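Long-range contact in putative phosphinothricin acetyltransferase YwnH (Bacillus subtilis, PDB 1VHS), which probably inactivates the herbicidal antibiotic phosphinothricin by transferring an acetyl group to it from acetyl-CoA: residues 43-55 with 67-81. Sequence-based numbering, arbitrary orientation.
Sequences EWFSGHTESRPLY and WISFETFYGRPAYNK
H48, S69 and E71 form a polar chain, joined at E71 OE2 by W44, that ties helix 42-46 and the loop after it to strand 64-72. The indole NE1 of W44 donates within its ring plane to E71 OE2 (3.2 Å), which it meets from above the carboxylate, the two planes standing 74° apart. S69 OG, placed anti to its own backbone N (chi1 168°), donates to E71 OE2 on its anti side and accepts a bond in the imidazole plane from H48 NE2 at 2.8 Å. The other ring nitrogen of H48, ND1, donates to F45 O, and L54 CB lies over the imidazole centre. W44 CH2 lies over one face of W67, 3.5 Å from W67 CH2, the six-membered rings oblique at 56°; W67 also stacks on Y88, a predicted acetyl-CoA-binding residue. In the antiparallel hairpin of strands 54-58 and 64-72 of the GNAT sheet, on the face carrying I68, opposite L54 and S69, Y55 CE1 packs 3.8 Å from F70 CE1, beside helix 98-109. R52 lays its CD near F70 CB; its NH2 bonds S51 O and L113 O. Two donors on E71 OE2 would probably stabilise a carboxylate, and the bonds on both imidazole nitrogens are consistent with a protonated H48.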
ATOM      1  N   GLU A  43      -3.459  -7.136 -14.627  1.00 38.16           N
ATOM      2  CA  GLU A  43      -3.757  -8.354 -13.876  1.00 39.09           C
ATOM      3  C   GLU A  43      -3.932  -8.041 -12.395  1.00 34.61           C
ATOM      4  O   GLU A  43      -4.941  -8.392 -11.788  1.00 35.29           O
ATOM      5  CB  GLU A  43      -2.632  -9.379 -14.052  1.00 41.71           C
ATOM      6  CG  GLU A  43      -2.553  -9.978 -15.443  1.00 50.88           C
ATOM      7  CD  GLU A  43      -3.784 -10.791 -15.803  1.00 56.02           C
ATOM      8  OE1 GLU A  43      -3.841 -11.315 -16.937  1.00 59.37           O
ATOM      9  OE2 GLU A  43      -4.696 -10.908 -14.955  1.00 59.53           O
ATOM     10  N   TRP A  44      -2.933  -7.380 -11.825  1.00 33.51           N
ATOM     11  CA  TRP A  44      -2.954  -6.997 -10.421  1.00 31.54           C
ATOM     12  C   TRP A  44      -4.216  -6.197 -10.117  1.00 30.52           C
ATOM     13  O   TRP A  44      -4.903  -6.442  -9.122  1.00 27.19           O
ATOM     14  CB  TRP A  44      -1.719  -6.152 -10.110  1.00 30.73           C
ATOM     15  CG  TRP A  44      -1.777  -5.440  -8.800  1.00 29.47           C
ATOM     16  CD1 TRP A  44      -1.551  -5.968  -7.561  1.00 27.67           C
ATOM     17  CD2 TRP A  44      -2.098  -4.060  -8.598  1.00 25.96           C
ATOM     18  NE1 TRP A  44      -1.709  -4.999  -6.598  1.00 27.99           N
ATOM     19  CE2 TRP A  44      -2.047  -3.818  -7.208  1.00 25.56           C
ATOM     20  CE3 TRP A  44      -2.424  -3.002  -9.459  1.00 25.92           C
ATOM     21  CZ2 TRP A  44      -2.310  -2.561  -6.656  1.00 19.56           C
ATOM     22  CZ3 TRP A  44      -2.687  -1.749  -8.909  1.00 25.55           C
ATOM     23  CH2 TRP A  44      -2.628  -1.541  -7.519  1.00 25.12           C
ATOM     24  N   PHE A  45      -4.514  -5.241 -10.988  1.00 27.40           N
ATOM     25  CA  PHE A  45      -5.679  -4.385 -10.828  1.00 30.33           C
ATOM     26  C   PHE A  45      -6.971  -5.188 -10.750  1.00 29.68           C
ATOM     27  O   PHE A  45      -7.721  -5.075  -9.782  1.00 29.37           O
ATOM     28  CB  PHE A  45      -5.759  -3.396 -11.992  1.00 32.00           C
ATOM     29  CG  PHE A  45      -6.751  -2.291 -11.778  1.00 36.41           C
ATOM     30  CD1 PHE A  45      -6.502  -1.289 -10.847  1.00 37.16           C
ATOM     31  CD2 PHE A  45      -7.936  -2.255 -12.502  1.00 39.63           C
ATOM     32  CE1 PHE A  45      -7.423  -0.260 -10.640  1.00 40.90           C
ATOM     33  CE2 PHE A  45      -8.865  -1.231 -12.301  1.00 42.97           C
ATOM     34  CZ  PHE A  45      -8.604  -0.233 -11.368  1.00 43.26           C
ATOM     35  N   SER A  46      -7.227  -6.002 -11.770  1.00 30.34           N
ATOM     36  CA  SER A  46      -8.436  -6.819 -11.815  1.00 33.53           C
ATOM     37  C   SER A  46      -8.411  -7.930 -10.771  1.00 32.57           C
ATOM     38  O   SER A  46      -9.427  -8.573 -10.514  1.00 35.84           O
ATOM     39  CB  SER A  46      -8.610  -7.428 -13.211  1.00 35.66           C
ATOM     40  OG  SER A  46      -8.786  -6.415 -14.184  1.00 41.92           O
ATOM     41  N   GLY A  47      -7.248  -8.146 -10.168  1.00 32.85           N
ATOM     42  CA  GLY A  47      -7.119  -9.184  -9.161  1.00 32.39           C
ATOM     43  C   GLY A  47      -7.797  -8.865  -7.839  1.00 31.62           C
ATOM     44  O   GLY A  47      -7.940  -9.742  -6.990  1.00 32.36           O
ATOM     45  N   HIS A  48      -8.211  -7.616  -7.648  1.00 28.63           N
ATOM     46  CA  HIS A  48      -8.875  -7.246  -6.404  1.00 27.94           C
ATOM     47  C   HIS A  48     -10.301  -7.770  -6.372  1.00 31.04           C
ATOM     48  O   HIS A  48     -10.924  -7.973  -7.415  1.00 32.52           O
ATOM     49  CB  HIS A  48      -8.862  -5.730  -6.209  1.00 23.72           C
ATOM     50  CG  HIS A  48      -7.494  -5.171  -5.983  1.00 21.61           C
ATOM     51  ND1 HIS A  48      -6.620  -4.906  -7.016  1.00 21.24           N
ATOM     52  CD2 HIS A  48      -6.825  -4.888  -4.840  1.00 19.71           C
ATOM     53  CE1 HIS A  48      -5.470  -4.485  -6.518  1.00 19.49           C
ATOM     54  NE2 HIS A  48      -5.568  -4.465  -5.201  1.00 19.27           N
ATOM     55  N   THR A  49     -10.812  -7.992  -5.167  1.00 31.51           N
ATOM     56  CA  THR A  49     -12.157  -8.521  -4.990  1.00 31.34           C
ATOM     57  C   THR A  49     -12.963  -7.666  -4.035  1.00 32.60           C
ATOM     58  O   THR A  49     -12.484  -6.651  -3.528  1.00 28.93           O
ATOM     59  CB  THR A  49     -12.115  -9.943  -4.420  1.00 33.38           C
ATOM     60  OG1 THR A  49     -11.467  -9.919  -3.142  1.00 26.75           O
ATOM     61  CG2 THR A  49     -11.346 -10.867  -5.352  1.00 33.61           C
ATOM     62  N   GLU A  50     -14.194  -8.099  -3.783  1.00 34.48           N
ATOM     63  CA  GLU A  50     -15.087  -7.388  -2.884  1.00 34.07           C
ATOM     64  C   GLU A  50     -14.554  -7.391  -1.454  1.00 29.29           C
ATOM     65  O   GLU A  50     -14.791  -6.448  -0.700  1.00 29.81           O
ATOM     66  CB  GLU A  50     -16.479  -8.021  -2.925  1.00 38.84           C
ATOM     67  CG  GLU A  50     -17.516  -7.279  -2.104  1.00 43.96           C
ATOM     68  CD  GLU A  50     -18.920  -7.794  -2.344  1.00 47.87           C
ATOM     69  OE1 GLU A  50     -19.340  -7.824  -3.521  1.00 48.06           O
ATOM     70  OE2 GLU A  50     -19.601  -8.161  -1.362  1.00 49.62           O
ATOM     71  N   SER A  51     -13.834  -8.447  -1.086  1.00 27.78           N
ATOM     72  CA  SER A  51     -13.270  -8.560   0.259  1.00 26.42           C
ATOM     73  C   SER A  51     -11.835  -8.033   0.348  1.00 23.59           C
ATOM     74  O   SER A  51     -11.353  -7.720   1.434  1.00 22.90           O
ATOM     75  CB  SER A  51     -13.309 -10.020   0.733  1.00 27.81           C
ATOM     76  OG  SER A  51     -12.425 -10.833  -0.020  1.00 36.67           O
ATOM     77  N   ARG A  52     -11.156  -7.944  -0.793  1.00 20.93           N
ATOM     78  CA  ARG A  52      -9.778  -7.445  -0.855  1.00 20.53           C
ATOM     79  C   ARG A  52      -9.750  -6.409  -1.975  1.00 17.80           C
ATOM     80  O   ARG A  52      -9.242  -6.650  -3.069  1.00 17.82           O
ATOM     81  CB  ARG A  52      -8.824  -8.602  -1.147  1.00 18.14           C
ATOM     82  CG  ARG A  52      -8.862  -9.684  -0.061  1.00 22.34           C
ATOM     83  CD  ARG A  52      -8.295  -9.167   1.258  1.00 24.38           C
ATOM     84  NE  ARG A  52      -8.354 -10.164   2.329  1.00 20.52           N
ATOM     85  CZ  ARG A  52      -9.408 -10.368   3.114  1.00 23.71           C
ATOM     86  NH1 ARG A  52      -9.356 -11.303   4.055  1.00 26.26           N
ATOM     87  NH2 ARG A  52     -10.509  -9.639   2.974  1.00 23.56           N
ATOM     88  N   PRO A  53     -10.298  -5.225  -1.697  1.00 18.61           N
ATOM     89  CA  PRO A  53     -10.358  -4.154  -2.688  1.00 19.53           C
ATOM     90  C   PRO A  53      -9.240  -3.143  -2.800  1.00 18.96           C
ATOM     91  O   PRO A  53      -8.304  -3.094  -1.998  1.00 16.60           O
ATOM     92  CB  PRO A  53     -11.683  -3.482  -2.361  1.00 21.66           C
ATOM     93  CG  PRO A  53     -11.702  -3.542  -0.862  1.00 25.61           C
ATOM     94  CD  PRO A  53     -11.086  -4.885  -0.496  1.00 18.73           C
ATOM     95  N   LEU A  54      -9.370  -2.340  -3.848  1.00 16.95           N
ATOM     96  CA  LEU A  54      -8.461  -1.256  -4.142  1.00 15.84           C
ATOM     97  C   LEU A  54      -9.325  -0.011  -4.025  1.00 18.00           C
ATOM     98  O   LEU A  54     -10.364   0.092  -4.683  1.00 15.09           O
ATOM     99  CB  LEU A  54      -7.921  -1.371  -5.569  1.00 17.65           C
ATOM    100  CG  LEU A  54      -7.039  -0.202  -6.016  1.00 23.28           C
ATOM    101  CD1 LEU A  54      -5.807  -0.133  -5.120  1.00 24.51           C
ATOM    102  CD2 LEU A  54      -6.630  -0.387  -7.475  1.00 22.98           C
ATOM    103  N   TYR A  55      -8.920   0.911  -3.160  1.00 15.12           N
ATOM    104  CA  TYR A  55      -9.648   2.159  -2.982  1.00 19.24           C
ATOM    105  C   TYR A  55      -8.791   3.305  -3.484  1.00 21.69           C
ATOM    106  O   TYR A  55      -7.571   3.269  -3.364  1.00 19.51           O
ATOM    107  CB  TYR A  55      -9.949   2.428  -1.509  1.00 19.66           C
ATOM    108  CG  TYR A  55     -10.862   1.430  -0.852  1.00 17.83           C
ATOM    109  CD1 TYR A  55     -10.351   0.272  -0.266  1.00 17.58           C
ATOM    110  CD2 TYR A  55     -12.238   1.636  -0.816  1.00 22.42           C
ATOM    111  CE1 TYR A  55     -11.187  -0.653   0.343  1.00 23.69           C
ATOM    112  CE2 TYR A  55     -13.087   0.709  -0.209  1.00 18.28           C
ATOM    113  CZ  TYR A  55     -12.554  -0.431   0.366  1.00 22.56           C
ATOM    114  OH  TYR A  55     -13.386  -1.361   0.945  1.00 22.06           O
ATOM    115  N   TRP A  67      -3.917   5.879  -3.283  1.00 18.17           N
ATOM    116  CA  TRP A  67      -4.712   4.667  -3.264  1.00 14.28           C
ATOM    117  C   TRP A  67      -4.292   3.712  -2.162  1.00 16.50           C
ATOM    118  O   TRP A  67      -3.169   3.781  -1.658  1.00 16.62           O
ATOM    119  CB  TRP A  67      -4.709   3.949  -4.629  1.00 15.97           C
ATOM    120  CG  TRP A  67      -3.371   3.678  -5.286  1.00 13.74           C
ATOM    121  CD1 TRP A  67      -2.721   4.478  -6.182  1.00 14.31           C
ATOM    122  CD2 TRP A  67      -2.587   2.483  -5.177  1.00 17.76           C
ATOM    123  NE1 TRP A  67      -1.590   3.852  -6.647  1.00 15.68           N
ATOM    124  CE2 TRP A  67      -1.483   2.625  -6.046  1.00 17.28           C
ATOM    125  CE3 TRP A  67      -2.715   1.301  -4.431  1.00 19.50           C
ATOM    126  CZ2 TRP A  67      -0.511   1.630  -6.195  1.00 21.07           C
ATOM    127  CZ3 TRP A  67      -1.749   0.310  -4.579  1.00 23.29           C
ATOM    128  CH2 TRP A  67      -0.661   0.481  -5.456  1.00 20.67           C
ATOM    129  N   ILE A  68      -5.225   2.849  -1.781  1.00 15.91           N
ATOM    130  CA  ILE A  68      -5.015   1.845  -0.739  1.00 18.21           C
ATOM    131  C   ILE A  68      -5.424   0.504  -1.327  1.00 18.90           C
ATOM    132  O   ILE A  68      -6.546   0.341  -1.808  1.00 19.88           O
ATOM    133  CB  ILE A  68      -5.904   2.099   0.491  1.00 16.79           C
ATOM    134  CG1 ILE A  68      -5.707   3.518   1.019  1.00 20.15           C
ATOM    135  CG2 ILE A  68      -5.565   1.096   1.590  1.00 21.34           C
ATOM    136  CD1 ILE A  68      -6.674   3.863   2.144  1.00 18.88           C
ATOM    137  N   SER A  69      -4.514  -0.457  -1.283  1.00 14.82           N
ATOM    138  CA  SER A  69      -4.782  -1.774  -1.833  1.00 18.43           C
ATOM    139  C   SER A  69      -4.707  -2.845  -0.758  1.00 20.70           C
ATOM    140  O   SER A  69      -3.763  -2.860   0.031  1.00 20.14           O
ATOM    141  CB  SER A  69      -3.754  -2.091  -2.931  1.00 17.33           C
ATOM    142  OG  SER A  69      -3.792  -3.458  -3.310  1.00 23.04           O
ATOM    143  N   PHE A  70      -5.715  -3.715  -0.707  1.00 13.65           N
ATOM    144  CA  PHE A  70      -5.701  -4.832   0.231  1.00 13.88           C
ATOM    145  C   PHE A  70      -5.407  -6.040  -0.652  1.00 17.93           C
ATOM    146  O   PHE A  70      -6.042  -6.226  -1.690  1.00 20.68           O
ATOM    147  CB  PHE A  70      -7.045  -5.017   0.932  1.00 13.84           C
ATOM    148  CG  PHE A  70      -7.338  -3.966   1.961  1.00 15.21           C
ATOM    149  CD1 PHE A  70      -8.037  -2.813   1.620  1.00 11.50           C
ATOM    150  CD2 PHE A  70      -6.880  -4.114   3.265  1.00 14.89           C
ATOM    151  CE1 PHE A  70      -8.275  -1.815   2.569  1.00 17.83           C
ATOM    152  CE2 PHE A  70      -7.110  -3.123   4.224  1.00 20.28           C
ATOM    153  CZ  PHE A  70      -7.809  -1.972   3.874  1.00 18.41           C
ATOM    154  N   GLU A  71      -4.432  -6.846  -0.261  1.00 20.30           N
ATOM    155  CA  GLU A  71      -4.072  -8.007  -1.063  1.00 22.36           C
ATOM    156  C   GLU A  71      -3.951  -9.251  -0.213  1.00 23.34           C
ATOM    157  O   GLU A  71      -3.679  -9.171   0.984  1.00 18.87           O
ATOM    158  CB  GLU A  71      -2.765  -7.728  -1.801  1.00 25.16           C
ATOM    159  CG  GLU A  71      -2.905  -6.637  -2.858  1.00 33.58           C
ATOM    160  CD  GLU A  71      -1.575  -6.120  -3.358  1.00 35.29           C
ATOM    161  OE1 GLU A  71      -0.702  -6.948  -3.695  1.00 37.86           O
ATOM    162  OE2 GLU A  71      -1.408  -4.882  -3.423  1.00 35.58           O
ATOM    163  N   THR A  72      -4.175 -10.405  -0.835  1.00 25.24           N
ATOM    164  CA  THR A  72      -4.082 -11.676  -0.129  1.00 25.02           C
ATOM    165  C   THR A  72      -2.632 -11.938   0.235  1.00 27.50           C
ATOM    166  O   THR A  72      -1.718 -11.478  -0.455  1.00 29.61           O
ATOM    167  CB  THR A  72      -4.567 -12.842  -1.007  1.00 31.20           C
ATOM    168  OG1 THR A  72      -3.737 -12.939  -2.170  1.00 36.74           O
ATOM    169  CG2 THR A  72      -6.000 -12.623  -1.434  1.00 26.48           C
ATOM    170  N   PHE A  73      -2.418 -12.669   1.323  1.00 27.27           N
ATOM    171  CA  PHE A  73      -1.062 -13.000   1.739  1.00 29.51           C
ATOM    172  C   PHE A  73      -0.645 -14.248   0.974  1.00 30.74           C
ATOM    173  O   PHE A  73       0.406 -14.280   0.336  1.00 33.65           O
ATOM    174  CB  PHE A  73      -1.006 -13.278   3.242  1.00 28.29           C
ATOM    175  CG  PHE A  73       0.319 -13.812   3.704  1.00 25.12           C
ATOM    176  CD1 PHE A  73       1.462 -13.025   3.639  1.00 29.46           C
ATOM    177  CD2 PHE A  73       0.428 -15.117   4.174  1.00 28.41           C
ATOM    178  CE1 PHE A  73       2.702 -13.532   4.037  1.00 30.67           C
ATOM    179  CE2 PHE A  73       1.658 -15.635   4.574  1.00 28.86           C
ATOM    180  CZ  PHE A  73       2.798 -14.840   4.505  1.00 30.96           C
ATOM    181  N   TYR A  74      -1.488 -15.273   1.047  1.00 34.14           N
ATOM    182  CA  TYR A  74      -1.236 -16.530   0.358  1.00 40.18           C
ATOM    183  C   TYR A  74      -2.564 -17.136  -0.079  1.00 41.17           C
ATOM    184  O   TYR A  74      -3.502 -17.234   0.718  1.00 40.82           O
ATOM    185  CB  TYR A  74      -0.503 -17.508   1.281  1.00 42.36           C
ATOM    186  CG  TYR A  74       0.036 -18.728   0.565  1.00 47.19           C
ATOM    187  CD1 TYR A  74       1.063 -18.614  -0.370  1.00 49.61           C
ATOM    188  CD2 TYR A  74      -0.491 -19.995   0.812  1.00 49.94           C
ATOM    189  CE1 TYR A  74       1.554 -19.730  -1.044  1.00 50.67           C
ATOM    190  CE2 TYR A  74      -0.009 -21.120   0.142  1.00 53.06           C
ATOM    191  CZ  TYR A  74       1.014 -20.978  -0.784  1.00 53.21           C
ATOM    192  OH  TYR A  74       1.491 -22.083  -1.454  1.00 55.90           O
ATOM    193  N   GLY A  75      -2.636 -17.537  -1.345  1.00 43.41           N
ATOM    194  CA  GLY A  75      -3.851 -18.126  -1.879  1.00 45.03           C
ATOM    195  C   GLY A  75      -4.181 -19.477  -1.274  1.00 45.87           C
ATOM    196  O   GLY A  75      -4.236 -20.488  -1.972  1.00 46.68           O
ATOM    197  N   ARG A  76      -4.404 -19.487   0.033  1.00 46.46           N
ATOM    198  CA  ARG A  76      -4.738 -20.701   0.760  1.00 46.45           C
ATOM    199  C   ARG A  76      -5.738 -20.316   1.840  1.00 44.99           C
ATOM    200  O   ARG A  76      -5.573 -19.301   2.517  1.00 44.63           O
ATOM    201  CB  ARG A  76      -3.475 -21.297   1.391  1.00 50.31           C
ATOM    202  CG  ARG A  76      -3.706 -22.506   2.281  1.00 53.40           C
ATOM    203  CD  ARG A  76      -2.392 -22.960   2.907  1.00 58.04           C
ATOM    204  NE  ARG A  76      -2.584 -23.940   3.973  1.00 59.86           N
ATOM    205  CZ  ARG A  76      -1.598 -24.442   4.711  1.00 61.21           C
ATOM    206  NH1 ARG A  76      -0.347 -24.058   4.499  1.00 63.63           N
ATOM    207  NH2 ARG A  76      -1.864 -25.323   5.664  1.00 60.89           N
ATOM    208  N   PRO A  77      -6.801 -21.117   2.004  1.00 41.52           N
ATOM    209  CA  PRO A  77      -7.835 -20.853   3.008  1.00 39.10           C
ATOM    210  C   PRO A  77      -7.288 -20.580   4.405  1.00 34.25           C
ATOM    211  O   PRO A  77      -7.812 -19.735   5.126  1.00 34.05           O
ATOM    212  CB  PRO A  77      -8.689 -22.116   2.954  1.00 40.35           C
ATOM    213  CG  PRO A  77      -8.606 -22.492   1.511  1.00 39.33           C
ATOM    214  CD  PRO A  77      -7.134 -22.319   1.219  1.00 40.82           C
ATOM    215  N   ALA A  78      -6.233 -21.294   4.784  1.00 32.57           N
ATOM    216  CA  ALA A  78      -5.633 -21.121   6.102  1.00 30.26           C
ATOM    217  C   ALA A  78      -5.252 -19.666   6.361  1.00 24.84           C
ATOM    218  O   ALA A  78      -5.236 -19.222   7.508  1.00 25.49           O
ATOM    219  CB  ALA A  78      -4.405 -22.012   6.244  1.00 32.21           C
ATOM    220  N   TYR A  79      -4.946 -18.928   5.296  1.00 22.44           N
ATOM    221  CA  TYR A  79      -4.562 -17.525   5.442  1.00 24.10           C
ATOM    222  C   TYR A  79      -5.658 -16.524   5.067  1.00 23.58           C
ATOM    223  O   TYR A  79      -5.382 -15.336   4.926  1.00 21.42           O
ATOM    224  CB  TYR A  79      -3.311 -17.231   4.609  1.00 23.71           C
ATOM    225  CG  TYR A  79      -2.128 -18.105   4.961  1.00 25.47           C
ATOM    226  CD1 TYR A  79      -1.931 -19.334   4.332  1.00 28.23           C
ATOM    227  CD2 TYR A  79      -1.217 -17.710   5.937  1.00 24.21           C
ATOM    228  CE1 TYR A  79      -0.844 -20.152   4.671  1.00 32.50           C
ATOM    229  CE2 TYR A  79      -0.134 -18.513   6.284  1.00 29.73           C
ATOM    230  CZ  TYR A  79       0.049 -19.731   5.648  1.00 31.33           C
ATOM    231  OH  TYR A  79       1.127 -20.519   5.992  1.00 31.70           O
ATOM    232  N   ASN A  80      -6.892 -17.000   4.923  1.00 24.04           N
ATOM    233  CA  ASN A  80      -8.020 -16.139   4.554  1.00 26.53           C
ATOM    234  C   ASN A  80      -8.243 -14.871   5.377  1.00 22.50           C
ATOM    235  O   ASN A  80      -8.798 -13.899   4.871  1.00 25.25           O
ATOM    236  CB  ASN A  80      -9.332 -16.933   4.565  1.00 31.11           C
ATOM    237  CG  ASN A  80      -9.432 -17.907   3.421  1.00 35.54           C
ATOM    238  OD1 ASN A  80      -8.847 -17.697   2.360  1.00 38.86           O
ATOM    239  ND2 ASN A  80     -10.194 -18.977   3.622  1.00 40.74           N
ATOM    240  N   LYS A  81      -7.845 -14.880   6.643  1.00 19.31           N
ATOM    241  CA  LYS A  81      -8.035 -13.717   7.501  1.00 19.71           C
ATOM    242  C   LYS A  81      -6.791 -12.852   7.616  1.00 17.04           C
ATOM    243  O   LYS A  81      -6.731 -11.946   8.444  1.00 17.37           O
ATOM    244  CB  LYS A  81      -8.485 -14.162   8.892  1.00 22.63           C
ATOM    245  CG  LYS A  81      -9.960 -14.529   8.960  1.00 34.62           C
ATOM    246  CD  LYS A  81     -10.337 -15.121  10.306  1.00 40.10           C
ATOM    247  CE  LYS A  81      -9.914 -16.573  10.389  1.00 46.91           C
ATOM    248  NZ  LYS A  81     -10.588 -17.390   9.338  1.00 49.40           N
TER